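Local coordinates for protein glycosyltransferase (Streptomyces viridochromogenes, PDB 2IUY) that probably catalyses sugar transfer in avilamycin A biosynthesis as a retaining, family GT4 glycosyltransferase that binds UDP, at residues I32-A37 with P149-S154; D86-H91 with A99-G104; E260-G265 with R313-L318. All coordinates share one frame; numbering follows the deposited sequence.

Contact 1: I32-A37 with P149-S154; sequences IQWVVA and PARYRS
The Trp34 indole receives Arg151 at its rim: CD of Arg151 lies in the ring plane, 3.6 Å from Trp34 CZ3. Only one face of the Arg151 guanidinium is met across this contact, by Ala37 CB, which sits 3.9 Å above the plane and offset toward the rim. Indole and guanidinium planes stand 70° apart, and the two groups do not stack. Tyr152 reaches the indole obliquely, with OH 3.7 Å from Trp34 CE3. Arg151 starts with CG beside the backbone N (chi1 -75°) and stays extended to NE, which carries CD to the indole rim and NE over to Ala37, one turn further along helix 31-45. There NE makes a salt bridge to Asp41 of the same helix; Trp34 in turn forms a cation-pi pair with Arg225. Tyr152 OH is near Glu260 OE2 and probably hydrogen-bonded to it, although the modelled separation is too short to be trusted. No hydrogen bond joins the two segments, and the interface is held by van der Waals contact, with Asp41 fixing the arginine at its far end. The 3-10 turn at 149-151, closed by Tyr152 N to Pro149 O at 2.9 Å, presents Arg151 and Tyr152 side by side. Arg225 and Glu260 both belong to the UDP site, consistent with a second-shell place for the indole and the phenol. Helix 31-45 of the N-terminal Rossmann-like half here meets the segment leading into the C-terminal half, an arrangement characteristic of the interdomain cleft of a GT-B glycosyltransferase.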
loop_
_atom_site.group_PDB
_atom_site.type_symbol
_atom_site.label_atom_id
_atom_site.label_comp_id
_atom_site.label_asym_id
_atom_site.label_seq_id
_atom_site.Cartn_x
_atom_site.Cartn_y
_atom_site.Cartn_z
ATOM N N ILE A 32 3.923 -3.139 -0.686
ATOM C CA ILE A 32 3.279 -4.470 -0.824
ATOM C C ILE A 32 3.346 -5.349 0.433
ATOM O O ILE A 32 2.394 -6.089 0.763
ATOM C CB ILE A 32 3.808 -5.295 -2.050
ATOM C CG1 ILE A 32 3.398 -4.609 -3.369
ATOM C CG2 ILE A 32 3.317 -6.785 -2.000
ATOM C CD1 ILE A 32 4.136 -5.185 -4.646
ATOM N N GLN A 33 4.483 -5.250 1.118
ATOM C CA GLN A 33 4.793 -6.035 2.304
ATOM C C GLN A 33 3.901 -5.613 3.469
ATOM O O GLN A 33 3.473 -6.446 4.243
ATOM C CB GLN A 33 6.275 -5.890 2.652
ATOM C CG GLN A 33 7.203 -6.433 1.589
ATOM C CD GLN A 33 7.753 -5.352 0.616
ATOM O OE1 GLN A 33 7.163 -4.276 0.433
ATOM N NE2 GLN A 33 8.874 -5.650 0.001
ATOM N N TRP A 34 3.619 -4.318 3.571
ATOM C CA TRP A 34 2.630 -3.802 4.502
ATOM C C TRP A 34 1.218 -4.313 4.137
ATOM O O TRP A 34 0.472 -4.747 4.998
ATOM C CB TRP A 34 2.668 -2.247 4.583
ATOM C CG TRP A 34 3.715 -1.812 5.605
ATOM C CD1 TRP A 34 4.900 -1.173 5.365
ATOM C CD2 TRP A 34 3.675 -2.084 7.008
ATOM N NE1 TRP A 34 5.607 -1.034 6.551
ATOM C CE2 TRP A 34 4.866 -1.575 7.572
ATOM C CE3 TRP A 34 2.729 -2.688 7.851
ATOM C CZ2 TRP A 34 5.123 -1.633 8.942
ATOM C CZ3 TRP A 34 3.000 -2.769 9.210
ATOM C CH2 TRP A 34 4.188 -2.254 9.737
ATOM N N VAL A 35 0.884 -4.298 2.859
ATOM C CA VAL A 35 -0.440 -4.824 2.439
ATOM C C VAL A 35 -0.616 -6.249 2.935
ATOM O O VAL A 35 -1.646 -6.593 3.497
ATOM C CB VAL A 35 -0.660 -4.742 0.915
ATOM C CG1 VAL A 35 -2.024 -5.375 0.514
ATOM C CG2 VAL A 35 -0.574 -3.264 0.440
ATOM N N VAL A 36 0.382 -7.082 2.703
ATOM C CA VAL A 36 0.317 -8.519 3.020
ATOM C C VAL A 36 0.199 -8.742 4.537
ATOM O O VAL A 36 -0.530 -9.601 4.970
ATOM C CB VAL A 36 1.560 -9.260 2.424
ATOM C CG1 VAL A 36 1.533 -10.741 2.762
ATOM C CG2 VAL A 36 1.598 -9.086 0.887
ATOM N N ALA A 37 0.940 -7.943 5.333
ATOM C CA ALA A 37 0.868 -7.965 6.785
ATOM C C ALA A 37 -0.565 -7.671 7.295
ATOM O O ALA A 37 -1.078 -8.394 8.139
ATOM C CB ALA A 37 1.896 -6.966 7.382
ATOM N N PRO A 149 -5.839 -1.606 12.385
ATOM C CA PRO A 149 -5.613 -0.544 13.347
ATOM C C PRO A 149 -4.646 -0.920 14.457
ATOM O O PRO A 149 -3.934 -0.021 14.933
ATOM C CB PRO A 149 -7.006 -0.230 13.911
ATOM C CG PRO A 149 -7.997 -0.877 12.944
ATOM C CD PRO A 149 -7.265 -1.916 12.171
ATOM N N ALA A 150 -4.580 -2.202 14.843
ATOM C CA ALA A 150 -3.650 -2.656 15.902
ATOM C C ALA A 150 -2.208 -2.391 15.523
ATOM O O ALA A 150 -1.359 -2.287 16.375
ATOM C CB ALA A 150 -3.847 -4.178 16.254
ATOM N N ARG A 151 -1.915 -2.298 14.237
ATOM C CA ARG A 151 -0.542 -2.053 13.789
ATOM C C ARG A 151 -0.189 -0.569 13.815
ATOM O O ARG A 151 0.971 -0.217 13.574
ATOM C CB ARG A 151 -0.303 -2.613 12.378
ATOM C CG ARG A 151 -0.174 -4.137 12.327
ATOM C CD ARG A 151 0.633 -4.655 11.125
ATOM N NE ARG A 151 0.603 -6.129 11.089
ATOM C CZ ARG A 151 1.514 -6.974 11.598
ATOM N NH1 ARG A 151 2.605 -6.539 12.213
ATOM N NH2 ARG A 151 1.319 -8.295 11.500
ATOM N N TYR A 152 -1.189 0.285 14.048
ATOM C CA TYR A 152 -1.008 1.739 13.985
ATOM C C TYR A 152 -1.326 2.387 15.321
ATOM O O TYR A 152 -1.923 1.755 16.224
ATOM C CB TYR A 152 -1.802 2.373 12.812
ATOM C CG TYR A 152 -1.309 1.766 11.504
ATOM C CD1 TYR A 152 -0.222 2.320 10.797
ATOM C CD2 TYR A 152 -1.862 0.571 11.037
ATOM C CE1 TYR A 152 0.263 1.694 9.636
ATOM C CE2 TYR A 152 -1.379 -0.044 9.899
ATOM C CZ TYR A 152 -0.339 0.513 9.212
ATOM O OH TYR A 152 0.074 -0.163 8.093
ATOM N N ARG A 153 -0.915 3.647 15.441
ATOM C CA ARG A 153 -1.208 4.405 16.634
ATOM C C ARG A 153 -2.708 4.682 16.714
ATOM O O ARG A 153 -3.373 5.009 15.708
ATOM C CB ARG A 153 -0.412 5.708 16.692
ATOM C CG ARG A 153 1.081 5.567 16.723
ATOM C CD ARG A 153 1.640 5.060 18.057
ATOM N NE ARG A 153 3.095 4.920 17.951
ATOM C CZ ARG A 153 3.765 3.772 18.033
ATOM N NH1 ARG A 153 3.133 2.626 18.294
ATOM N NH2 ARG A 153 5.100 3.776 17.911
ATOM N N SER A 154 -3.202 4.586 17.934
ATOM C CA SER A 154 -4.589 4.689 18.238
ATOM C C SER A 154 -4.877 6.024 18.884
ATOM O O SER A 154 -3.961 6.765 19.262
ATOM C CB SER A 154 -4.960 3.548 19.189
ATOM O OG SER A 154 -4.406 3.814 20.466
#

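Contact 2: D86-H91 with A99-G104; sequences DVVHDH and AGLPPG
Val88 and Leu101 meet through their branches: chi1 of 172° in Val88 sets CG2 anti to the carbonyl carbon, while chi1 of -62° in Leu101 puts CG beside its own backbone N and, with the second torsion extended, presents both methyls to the valine. The setting is the parallel sheet of the N-terminal Rossmann-like half. Strand 87-90 lies between strands 5-9 and 106-111, and residues 99-104 belong to the helix-free connection that leads from 87-90 to its parallel neighbour 106-111. Part of this connection runs back against the strand, the directions of 86-88 and 101-104 differing by 147°. Leu101 packs on Val88, on the side of the sheet where that side chain also touches Val9, Ile96 and Thr105. The meeting is purely apolar. At the other end of the contact Asp86 and Gly104 are near through their backbone oxygens, 3.9 Å from Asp86 O to Gly104 O; both are acceptors, and no bond forms between them. Asp86 instead pairs through its backbone with Lys5 and Ala106 and through OD2 with Lys5 N, which ties the start of the strand to both neighbours. Gly100 and Gly104 bracket the two prolines with positive phi, turns that suit glycine and let the chain bend at each end of the extended Leu101-Pro103 piece. Val88 CG2 lies 4.0 Å from Leu101 CD2 and 4.1 Å from Leu101 CD1, and the same CD1 also stands 4.2 Å from Val88 CB.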
loop_
_atom_site.group_PDB
_atom_site.type_symbol
_atom_site.label_atom_id
_atom_site.label_comp_id
_atom_site.label_asym_id
_atom_site.label_seq_id
_atom_site.Cartn_x
_atom_site.Cartn_y
_atom_site.Cartn_z
ATOM N N ASP A 86 -5.769 -24.458 0.330
ATOM C CA ASP A 86 -6.957 -24.320 -0.485
ATOM C C ASP A 86 -6.822 -23.227 -1.564
ATOM O O ASP A 86 -7.474 -23.301 -2.615
ATOM C CB ASP A 86 -8.172 -24.040 0.375
ATOM C CG ASP A 86 -8.408 -25.126 1.430
ATOM O OD1 ASP A 86 -8.721 -26.296 1.062
ATOM O OD2 ASP A 86 -8.192 -24.812 2.623
ATOM N N VAL A 87 -5.967 -22.243 -1.280
ATOM C CA VAL A 87 -5.909 -20.980 -2.014
ATOM C C VAL A 87 -4.466 -20.530 -2.031
ATOM O O VAL A 87 -3.800 -20.509 -0.984
ATOM C CB VAL A 87 -6.732 -19.834 -1.262
ATOM C CG1 VAL A 87 -6.581 -18.469 -1.960
ATOM C CG2 VAL A 87 -8.228 -20.191 -1.123
ATOM N N VAL A 88 -3.990 -20.177 -3.220
ATOM C CA VAL A 88 -2.747 -19.423 -3.379
ATOM C C VAL A 88 -3.113 -18.014 -3.801
ATOM O O VAL A 88 -3.669 -17.819 -4.846
ATOM C CB VAL A 88 -1.801 -20.067 -4.429
ATOM C CG1 VAL A 88 -0.584 -19.177 -4.748
ATOM C CG2 VAL A 88 -1.334 -21.442 -3.920
ATOM N N HIS A 89 -2.774 -17.043 -2.961
ATOM C CA HIS A 89 -3.096 -15.649 -3.163
ATOM C C HIS A 89 -1.798 -14.879 -3.371
ATOM O O HIS A 89 -1.053 -14.614 -2.409
ATOM C CB HIS A 89 -3.896 -15.151 -1.934
ATOM C CG HIS A 89 -4.412 -13.752 -2.060
ATOM N ND1 HIS A 89 -5.219 -13.181 -1.097
ATOM C CD2 HIS A 89 -4.213 -12.795 -3.002
ATOM C CE1 HIS A 89 -5.536 -11.948 -1.467
ATOM N NE2 HIS A 89 -4.926 -11.688 -2.611
ATOM N N ASP A 90 -1.540 -14.569 -4.648
ATOM C CA ASP A 90 -0.357 -13.934 -5.140
ATOM C C ASP A 90 -0.413 -12.412 -5.006
ATOM O O ASP A 90 -1.340 -11.759 -5.460
ATOM C CB ASP A 90 -0.048 -14.356 -6.611
ATOM C CG ASP A 90 1.331 -13.853 -7.078
ATOM O OD1 ASP A 90 2.252 -13.818 -6.227
ATOM O OD2 ASP A 90 1.497 -13.428 -8.247
ATOM N N HIS A 91 0.615 -11.863 -4.355
ATOM C CA HIS A 91 0.831 -10.419 -4.289
ATOM C C HIS A 91 2.096 -10.006 -5.010
ATOM O O HIS A 91 2.447 -8.858 -4.954
ATOM C CB HIS A 91 0.946 -9.971 -2.817
ATOM C CG HIS A 91 -0.341 -10.127 -2.065
ATOM N ND1 HIS A 91 -1.227 -9.091 -1.888
ATOM C CD2 HIS A 91 -0.916 -11.223 -1.511
ATOM C CE1 HIS A 91 -2.266 -9.525 -1.198
ATOM N NE2 HIS A 91 -2.098 -10.815 -0.952
ATOM N N ALA A 99 -0.019 -22.594 -12.892
ATOM C CA ALA A 99 0.421 -23.879 -13.467
ATOM C C ALA A 99 1.169 -24.676 -12.432
ATOM O O ALA A 99 2.043 -24.127 -11.732
ATOM C CB ALA A 99 1.329 -23.655 -14.706
ATOM N N GLY A 100 0.831 -25.947 -12.287
ATOM C CA GLY A 100 1.602 -26.779 -11.365
ATOM C C GLY A 100 1.022 -26.934 -9.981
ATOM O O GLY A 100 1.474 -27.783 -9.186
ATOM N N LEU A 101 0.032 -26.107 -9.658
ATOM C CA LEU A 101 -0.661 -26.232 -8.378
ATOM C C LEU A 101 -1.471 -27.556 -8.357
ATOM O O LEU A 101 -1.945 -28.028 -9.420
ATOM C CB LEU A 101 -1.598 -25.025 -8.151
ATOM C CG LEU A 101 -0.956 -23.635 -8.059
ATOM C CD1 LEU A 101 -2.047 -22.673 -7.712
ATOM C CD2 LEU A 101 0.187 -23.561 -6.991
ATOM N N PRO A 102 -1.642 -28.145 -7.160
ATOM C CA PRO A 102 -2.339 -29.414 -7.040
ATOM C C PRO A 102 -3.810 -29.240 -7.393
ATOM O O PRO A 102 -4.358 -28.138 -7.222
ATOM C CB PRO A 102 -2.182 -29.769 -5.550
ATOM C CG PRO A 102 -1.080 -28.952 -5.062
ATOM C CD PRO A 102 -1.197 -27.664 -5.848
ATOM N N PRO A 103 -4.457 -30.317 -7.898
ATOM C CA PRO A 103 -5.875 -30.164 -8.251
ATOM C C PRO A 103 -6.646 -29.710 -7.037
ATOM O O PRO A 103 -6.387 -30.166 -5.934
ATOM C CB PRO A 103 -6.321 -31.594 -8.607
ATOM C CG PRO A 103 -5.063 -32.400 -8.785
ATOM C CD PRO A 103 -3.943 -31.691 -8.117
ATOM N N GLY A 104 -7.580 -28.797 -7.225
ATOM C CA GLY A 104 -8.404 -28.345 -6.126
ATOM C C GLY A 104 -7.919 -27.015 -5.565
ATOM O O GLY A 104 -8.655 -26.330 -4.843
#

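Contact 3: E260-G265 with R313-L318; sequences EAAVSG and RAAVRL
Helices 256-263 and 308-319 come close enough here for Val263 CA and Ala315 CA to stand 5.4 Å apart. Small side chains allow this approach: Ala315 points its CB toward the other helix, 3.9 Å from Ala262 CB and 3.6 Å from the backbone N of Val263, so a methyl packs against both a methyl and the main chain. Val263 lies alongside; its chi1 of 85° places CG2 anti to the backbone N, and this methyl meets Val316 CG2 at 4.2 Å. No hydrogen bond crosses between the segments, and the side-chain pairs are all apolar. Behind them the chain turns in a Schellman motif with Gly265, at positive phi, as the C-prime residue; Gly265 N binds Ala262 O. Ser264 OG bonds back to Glu260 O at 2.8 Å, approaching at a C=O...OG angle of 157° and 23° out of the carbonyl plane. Gly265 O is hydrogen-bonded to Ser308 OG, a polar tie to helix 308-319. Glu260 starts away from 313-318, and its carboxylate makes a salt bridge to Arg225. Helix 256-263 thus has its packing face against helix 308-319 and its Glu260 face in the UDP site, consistent with the nucleotide-binding C-terminal half of a GT-B enzyme.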
loop_
_atom_site.group_PDB
_atom_site.type_symbol
_atom_site.label_atom_id
_atom_site.label_comp_id
_atom_site.label_asym_id
_atom_site.label_seq_id
_atom_site.Cartn_x
_atom_site.Cartn_y
_atom_site.Cartn_z
ATOM N N GLU A 260 -3.052 4.134 5.815
ATOM C CA GLU A 260 -2.095 4.225 6.934
ATOM C C GLU A 260 -2.178 5.546 7.677
ATOM O O GLU A 260 -2.251 5.546 8.894
ATOM C CB GLU A 260 -0.662 3.957 6.463
ATOM C CG GLU A 260 -0.563 2.487 6.073
ATOM C CD GLU A 260 0.824 2.004 5.819
ATOM O OE1 GLU A 260 1.460 2.529 4.897
ATOM O OE2 GLU A 260 1.265 1.069 6.549
ATOM N N ALA A 261 -2.151 6.656 6.945
ATOM C CA ALA A 261 -2.319 7.956 7.567
ATOM C C ALA A 261 -3.638 8.013 8.310
ATOM O O ALA A 261 -3.671 8.340 9.471
ATOM C CB ALA A 261 -2.191 9.098 6.492
ATOM N N ALA A 262 -4.740 7.669 7.641
ATOM C CA ALA A 262 -6.052 7.921 8.205
ATOM C C ALA A 262 -6.320 7.043 9.427
ATOM O O ALA A 262 -6.824 7.516 10.458
ATOM C CB ALA A 262 -7.129 7.725 7.128
ATOM N N VAL A 263 -5.970 5.780 9.355
ATOM C CA VAL A 263 -6.147 4.912 10.539
ATOM C C VAL A 263 -5.227 5.377 11.691
ATOM O O VAL A 263 -5.464 5.032 12.850
ATOM C CB VAL A 263 -5.885 3.477 10.206
ATOM C CG1 VAL A 263 -4.360 3.189 10.315
ATOM C CG2 VAL A 263 -6.642 2.566 11.154
ATOM N N SER A 264 -4.178 6.144 11.374
ATOM C CA SER A 264 -3.333 6.732 12.434
ATOM C C SER A 264 -3.882 8.095 12.868
ATOM O O SER A 264 -3.215 8.808 13.615
ATOM C CB SER A 264 -1.877 6.914 11.997
ATOM O OG SER A 264 -1.327 5.712 11.481
ATOM N N GLY A 265 -5.088 8.436 12.403
ATOM C CA GLY A 265 -5.732 9.714 12.747
ATOM C C GLY A 265 -5.247 10.929 11.974
ATOM O O GLY A 265 -5.238 12.035 12.509
ATOM N N ARG A 313 -12.224 6.201 11.698
ATOM C CA ARG A 313 -13.603 5.814 11.506
ATOM C C ARG A 313 -13.832 5.409 10.053
ATOM O O ARG A 313 -14.380 4.401 9.808
ATOM C CB ARG A 313 -14.608 6.934 11.875
ATOM C CG ARG A 313 -16.121 6.504 11.748
ATOM C CD ARG A 313 -17.245 7.484 12.132
ATOM N NE ARG A 313 -18.458 6.794 11.871
ATOM C CZ ARG A 313 -19.170 5.954 12.577
ATOM N NH1 ARG A 313 -18.844 5.357 13.692
ATOM N NH2 ARG A 313 -20.259 5.601 11.996
ATOM N N ALA A 314 -13.634 6.500 9.170
ATOM C CA ALA A 314 -13.651 6.216 7.740
ATOM C C ALA A 314 -12.681 5.109 7.325
ATOM O O ALA A 314 -13.060 4.243 6.528
ATOM C CB ALA A 314 -13.381 7.497 6.887
ATOM N N ALA A 315 -11.440 5.143 7.841
ATOM C CA ALA A 315 -10.460 4.138 7.450
ATOM C C ALA A 315 -10.860 2.733 7.902
ATOM O O ALA A 315 -10.675 1.767 7.185
ATOM C CB ALA A 315 -9.043 4.482 7.985
ATOM N N VAL A 316 -11.385 2.617 9.121
ATOM C CA VAL A 316 -11.773 1.303 9.617
ATOM C C VAL A 316 -13.004 0.805 8.831
ATOM O O VAL A 316 -12.965 -0.336 8.331
ATOM C CB VAL A 316 -11.987 1.272 11.164
ATOM C CG1 VAL A 316 -12.447 -0.141 11.627
ATOM C CG2 VAL A 316 -10.727 1.658 11.892
ATOM N N ARG A 317 -14.049 1.649 8.694
ATOM C CA ARG A 317 -15.253 1.288 7.925
ATOM C C ARG A 317 -14.970 0.802 6.485
ATOM O O ARG A 317 -15.577 -0.153 6.032
ATOM C CB ARG A 317 -16.212 2.487 7.795
ATOM C CG ARG A 317 -17.229 2.669 8.918
ATOM C CD ARG A 317 -18.405 3.515 8.462
ATOM N NE ARG A 317 -17.991 4.589 7.587
ATOM C CZ ARG A 317 -18.241 4.676 6.289
ATOM N NH1 ARG A 317 -18.992 3.780 5.659
ATOM N NH2 ARG A 317 -17.769 5.721 5.631
ATOM N N LEU A 318 -14.078 1.491 5.767
ATOM C CA LEU A 318 -13.796 1.194 4.345
ATOM C C LEU A 318 -12.664 0.226 4.129
ATOM O O LEU A 318 -12.702 -0.597 3.181
ATOM C CB LEU A 318 -13.486 2.493 3.582
ATOM C CG LEU A 318 -14.563 3.586 3.540
ATOM C CD1 LEU A 318 -13.971 4.907 2.982
ATOM C CD2 LEU A 318 -15.762 3.133 2.689
#

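How the contacts relate
Contacts 1 and 3 are buried and adjoin: Pro149 and Tyr152 pack against Val316 and Val263, linking the cleft to the helices behind it. Contact 2 lies toward the surface of the N-terminal half, away from the UDP site, its centre about 25 Å from that of contact 1 and about 32 Å from that of contact 3. It still touches contact 1, where Ile32 and Val36 of helix 31-45 pack on His91. The chemistry follows the place. Contact 1 mixes two aromatic side chains and an arginine beside the UDP site; contact 3 uses alanines and valines for close helix packing; contact 2 has one side-chain pair, valine on leucine, and lays a loop on a strand.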